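Glycosyl hydrolase 25 (Streptococcus pneumoniae, PDB 4FF5) is a TIM-barrel glycoside hydrolase of family 25 that takes part in host-cell invasion by the pneumococcus and presumably cleaves glycosidic bonds in a cell-wall polysaccharide. Local coordinates at residues G77-V82 against K261-P266; S106-L111 against V118-Y123. All blocks are in the same frame, centred on the assembly; numbering follows the deposited sequence.

Contact 1 (G77-V82 against K261-P266)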
# COMPACT_ATOMS: atom_id res chain seq x y z
N GLY A 77 2.69 9.50 5.96
CA GLY A 77 3.15 8.73 4.80
C GLY A 77 1.97 8.34 3.92
O GLY A 77 0.80 8.49 4.31
N ALA A 78 2.28 7.84 2.72
CA ALA A 78 1.22 7.48 1.78
C ALA A 78 1.62 6.22 1.02
O ALA A 78 2.80 6.00 0.74
CB ALA A 78 0.96 8.61 0.80
N ILE A 79 0.64 5.39 0.70
CA ILE A 79 0.87 4.20 -0.09
C ILE A 79 -0.04 4.26 -1.31
O ILE A 79 -1.26 4.25 -1.18
CB ILE A 79 0.59 2.92 0.72
CG1 ILE A 79 1.38 2.93 2.05
CG2 ILE A 79 0.99 1.69 -0.08
CD1 ILE A 79 1.25 1.63 2.83
N VAL A 80 0.57 4.31 -2.49
CA VAL A 80 -0.15 4.67 -3.73
C VAL A 80 -0.33 3.45 -4.66
O VAL A 80 0.62 2.70 -4.89
CB VAL A 80 0.62 5.81 -4.48
CG1 VAL A 80 0.01 6.10 -5.86
CG2 VAL A 80 0.60 7.09 -3.65
N ARG A 81 -1.53 3.26 -5.20
CA ARG A 81 -1.77 2.13 -6.09
C ARG A 81 -1.17 2.40 -7.46
O ARG A 81 -1.42 3.45 -8.04
CB ARG A 81 -3.26 1.87 -6.28
CG ARG A 81 -3.50 0.52 -6.94
CD ARG A 81 -4.98 0.26 -7.15
NE ARG A 81 -5.56 1.04 -8.25
CZ ARG A 81 -6.78 0.86 -8.74
NH1 ARG A 81 -7.55 -0.11 -8.27
NH2 ARG A 81 -7.24 1.63 -9.73
N VAL A 82 -0.39 1.45 -7.96
CA VAL A 82 0.23 1.56 -9.31
C VAL A 82 -0.41 0.57 -10.30
O VAL A 82 -0.60 0.86 -11.49
CB VAL A 82 1.77 1.42 -9.19
CG1 VAL A 82 2.47 1.40 -10.56
CG2 VAL A 82 2.32 2.58 -8.37
N LYS A 261 11.39 1.83 8.98
CA LYS A 261 11.40 0.63 8.16
C LYS A 261 10.53 0.77 6.89
O LYS A 261 10.96 0.43 5.78
CB LYS A 261 10.89 -0.54 8.99
CG LYS A 261 10.80 -1.82 8.21
CD LYS A 261 10.44 -2.99 9.10
CE LYS A 261 9.92 -4.14 8.28
NZ LYS A 261 9.41 -5.23 9.17
N LEU A 262 9.32 1.28 7.07
CA LEU A 262 8.31 1.26 6.00
C LEU A 262 8.40 2.45 5.06
O LEU A 262 8.00 2.35 3.89
CB LEU A 262 6.89 1.17 6.57
CG LEU A 262 6.59 -0.07 7.44
CD1 LEU A 262 5.11 -0.15 7.78
CD2 LEU A 262 7.02 -1.36 6.77
N PHE A 263 8.90 3.56 5.57
CA PHE A 263 8.87 4.82 4.83
C PHE A 263 10.19 5.52 4.59
O PHE A 263 10.31 6.33 3.68
CB PHE A 263 7.86 5.75 5.47
CG PHE A 263 6.46 5.33 5.19
CD1 PHE A 263 5.89 5.56 3.93
CD2 PHE A 263 5.72 4.65 6.14
CE1 PHE A 263 4.60 5.14 3.65
CE2 PHE A 263 4.43 4.23 5.87
CZ PHE A 263 3.87 4.47 4.62
N LEU A 264 11.20 5.20 5.39
CA LEU A 264 12.44 5.96 5.34
C LEU A 264 13.66 5.13 4.95
O LEU A 264 14.80 5.54 5.17
CB LEU A 264 12.64 6.71 6.66
CG LEU A 264 11.59 7.75 7.12
CD1 LEU A 264 11.98 8.37 8.46
CD2 LEU A 264 11.32 8.84 6.09
N LYS A 265 13.43 3.96 4.33
CA LYS A 265 14.54 3.10 3.87
C LYS A 265 14.36 2.53 2.45
O LYS A 265 14.31 1.31 2.28
CB LYS A 265 14.79 1.94 4.85
CG LYS A 265 14.92 2.31 6.32
CD LYS A 265 15.89 1.43 7.11
CE LYS A 265 16.29 0.13 6.43
NZ LYS A 265 17.30 -0.62 7.23
N PRO A 266 14.26 3.39 1.42
CA PRO A 266 14.15 2.84 0.06
C PRO A 266 15.51 2.34 -0.44
O PRO A 266 15.67 1.15 -0.73
CB PRO A 266 13.69 4.03 -0.77
CG PRO A 266 14.25 5.21 -0.06
CD PRO A 266 14.30 4.87 1.40
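Phe263 makes the whole of its segment's contribution here, bringing its phenyl ring against three consecutive residues, Gly77, Ala78 and Ile79. The apolar contacts come first, in an interface of 131 Å² that no hydrogen bond crosses. Gly77 lies over one face of the ring, displaced toward its rim, with Gly77 CA 4.0 Å from Phe263 CE1; with no side chain in the way, the ring can settle close to the backbone, and the CA atoms of Gly77 and Phe263 are 6.9 Å apart. Ile79 comes to the edge instead, its CG1 methylene 3.9 Å from Phe263 CZ and close to the ring plane, and the two side chains cross at about a right angle. The Ile79 torsion explains this: CG1 stands anti to the carbonyl carbon (chi1 -53°), which brings that branch nearer the ring although the bond to CB points neither at the ring nor away from it.

Strand 77-84 is the second strand of the TIM barrel, and Gly77 lies toward its N-terminal end, whereas Phe263 ends the C-terminal helix 255-263, with Leu264 the first residue to leave helical geometry. The ring is thus delivered to the N-terminal end of the strand, at the end of the barrel away from the C-terminal strand ends that carry the active site in TIM-barrel enzymes. Phe259, from the same helix, stacks on Phe263, and Ile79 also touches Trp205 and Tyr121.

The polar element is an edge contact, with Ala78 O in the plane of the Phe263 ring and 3.5 Å from CE1. The weakly positive C-H rim is therefore presented to a carbonyl oxygen, an approach that is probably mildly attractive. Ala78 O also has a stronger partner, since it lies 2.9 Å from Ala119 N in a probable backbone hydrogen bond between neighbouring strands.

Contact 2 (S106-L111 against V118-Y123)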
# COMPACT_ATOMS: atom_id res chain seq x y z
N SER A 106 0.58 11.32 -10.53
CA SER A 106 0.14 12.48 -9.76
C SER A 106 0.26 12.33 -8.25
O SER A 106 0.82 13.20 -7.55
CB SER A 106 -1.29 12.84 -10.11
OG SER A 106 -1.35 13.42 -11.40
N HIS A 107 -0.28 11.23 -7.71
CA HIS A 107 -0.22 11.02 -6.28
C HIS A 107 1.21 10.92 -5.81
O HIS A 107 1.56 11.53 -4.80
CB HIS A 107 -0.97 9.76 -5.87
CG HIS A 107 -2.47 9.86 -6.01
ND1 HIS A 107 -3.16 11.03 -5.86
CD2 HIS A 107 -3.42 8.87 -6.28
CE1 HIS A 107 -4.47 10.78 -6.03
NE2 HIS A 107 -4.63 9.46 -6.29
N ILE A 108 2.06 10.18 -6.52
CA ILE A 108 3.44 10.01 -6.10
C ILE A 108 4.22 11.32 -6.19
O ILE A 108 4.82 11.75 -5.20
CB ILE A 108 4.18 8.90 -6.88
CG1 ILE A 108 3.52 7.54 -6.61
CG2 ILE A 108 5.64 8.85 -6.49
CD1 ILE A 108 4.01 6.41 -7.51
N THR A 109 4.22 11.94 -7.36
CA THR A 109 5.00 13.19 -7.54
C THR A 109 4.54 14.33 -6.63
O THR A 109 5.38 15.04 -6.06
CB THR A 109 5.01 13.69 -9.00
OG1 THR A 109 3.68 13.94 -9.42
CG2 THR A 109 5.60 12.66 -9.89
N GLU A 110 3.22 14.53 -6.50
CA GLU A 110 2.72 15.64 -5.68
C GLU A 110 3.06 15.48 -4.19
O GLU A 110 3.30 16.46 -3.47
CB GLU A 110 1.22 15.86 -5.89
CG GLU A 110 0.83 16.28 -7.31
CD GLU A 110 0.97 17.77 -7.61
OE1 GLU A 110 1.66 18.52 -6.90
OE2 GLU A 110 0.36 18.21 -8.61
N LEU A 111 3.10 14.24 -3.73
CA LEU A 111 3.40 13.98 -2.34
C LEU A 111 4.89 14.01 -2.10
O LEU A 111 5.36 14.55 -1.07
CB LEU A 111 2.79 12.61 -1.95
CG LEU A 111 1.50 12.48 -1.12
CD1 LEU A 111 0.64 13.71 -0.89
CD2 LEU A 111 0.66 11.28 -1.55
N VAL A 118 6.56 7.96 0.25
CA VAL A 118 5.52 7.31 -0.52
C VAL A 118 5.99 5.91 -0.87
O VAL A 118 7.10 5.72 -1.39
CB VAL A 118 5.23 8.08 -1.83
CG1 VAL A 118 4.16 7.38 -2.66
CG2 VAL A 118 4.82 9.52 -1.53
N ALA A 119 5.14 4.94 -0.57
CA ALA A 119 5.34 3.56 -0.98
C ALA A 119 4.29 3.26 -2.04
O ALA A 119 3.43 4.11 -2.32
CB ALA A 119 5.16 2.65 0.23
N VAL A 120 4.33 2.06 -2.62
CA VAL A 120 3.40 1.73 -3.68
C VAL A 120 2.75 0.37 -3.43
O VAL A 120 3.30 -0.44 -2.69
CB VAL A 120 4.07 1.75 -5.09
CG1 VAL A 120 4.39 3.20 -5.52
CG2 VAL A 120 5.28 0.82 -5.16
N TYR A 121 1.62 0.11 -4.08
CA TYR A 121 1.00 -1.22 -4.01
C TYR A 121 0.39 -1.69 -5.34
O TYR A 121 0.07 -0.88 -6.20
CB TYR A 121 -0.04 -1.33 -2.86
CG TYR A 121 -1.45 -0.76 -3.09
CD1 TYR A 121 -2.48 -1.57 -3.59
CD2 TYR A 121 -1.77 0.55 -2.71
CE1 TYR A 121 -3.76 -1.08 -3.76
CE2 TYR A 121 -3.06 1.05 -2.84
CZ TYR A 121 -4.04 0.24 -3.39
OH TYR A 121 -5.30 0.73 -3.51
N ALA A 122 0.23 -2.99 -5.46
CA ALA A 122 -0.44 -3.60 -6.62
C ALA A 122 -1.48 -4.58 -6.14
O ALA A 122 -1.21 -5.37 -5.24
CB ALA A 122 0.59 -4.32 -7.49
N TYR A 123 -2.67 -4.54 -6.76
CA TYR A 123 -3.73 -5.50 -6.47
C TYR A 123 -3.38 -6.78 -7.22
O TYR A 123 -3.32 -6.77 -8.45
CB TYR A 123 -5.07 -4.92 -6.93
CG TYR A 123 -6.31 -5.74 -6.65
CD1 TYR A 123 -6.94 -5.65 -5.40
CD2 TYR A 123 -6.93 -6.50 -7.64
CE1 TYR A 123 -8.09 -6.35 -5.12
CE2 TYR A 123 -8.09 -7.23 -7.37
CZ TYR A 123 -8.66 -7.15 -6.09
OH TYR A 123 -9.81 -7.81 -5.74
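Glu110 N to Ser106 O, at 2.9 Å, is the shortest polar bond here, a helical bond one residue before Leu111, which sets its CB against Val118 CG2. Leu111 N gives its main helical bond to His107 O at 3.3 Å, with only a weak second one to Ile108 O. These bonds belong to the helical turn that carries Ile108 and Leu111 on the strand-facing side.

Val118 receives both residues, one on each methyl. Its CG1 meets Ile108 CG1 at 4.0 Å, while Val118 CG2 meets Leu111 CB at 3.7 Å. The division follows from the valine torsion: with chi1 at 179°, CG1 lies anti to the backbone N and CG2 anti to the carbonyl carbon, so the fork opens to two different helical residues. Leu111 makes its contact through CB, ahead of its branch. Ile108 reaches further along the strand, its CD1 lying 3.8 Å from Val120 CG1, and these two side chains cross at about a right angle.

The axes of the short segments approach to 9.3 Å at 170°, so helix and strand run nearly antiparallel. This is the geometry of a helix laid on the outside of the barrel in a beta-alpha-beta crossover: helix 104-112 connects the neighbouring parallel strands 77-84 and 118-123. Val80 of the first strand also touches Ile108, and Val120 continues onto Phe139 and Ala143 of helix 129-143. Beside the packed side chains, His107 is tied by ND1 to Tyr68 OH and by NE2 to Ser58 O.

All three side-chain contacts are between buried carbon atoms, and no hydrogen bond crosses from helix to strand, so the 175 Å² interface rests on van der Waals contact and exclusion of water.

Overall arrangement
From the N terminus, the chain lays down strand 77-84, then helix 104-112, and returns in strand 118-123, which forms contact 2 with the helix just left and closes a short loop with six residues between the segments. Contact 1 closes a far longer loop, with 178 intervening residues, when the end of helix 255-263 comes back to strand 77-84; contact 2 therefore lies wholly within its span. Neighbouring strands 77-84 and 118-123 join them, with Val80 N 2.9 Å from Ala119 O in a probable hydrogen bond, and Ala78 CB packs on Leu111 CD2. Contact 1 ties the C-terminal helix to strand 77-84, and contact 2 ties outer helix 104-112 to strand 118-123.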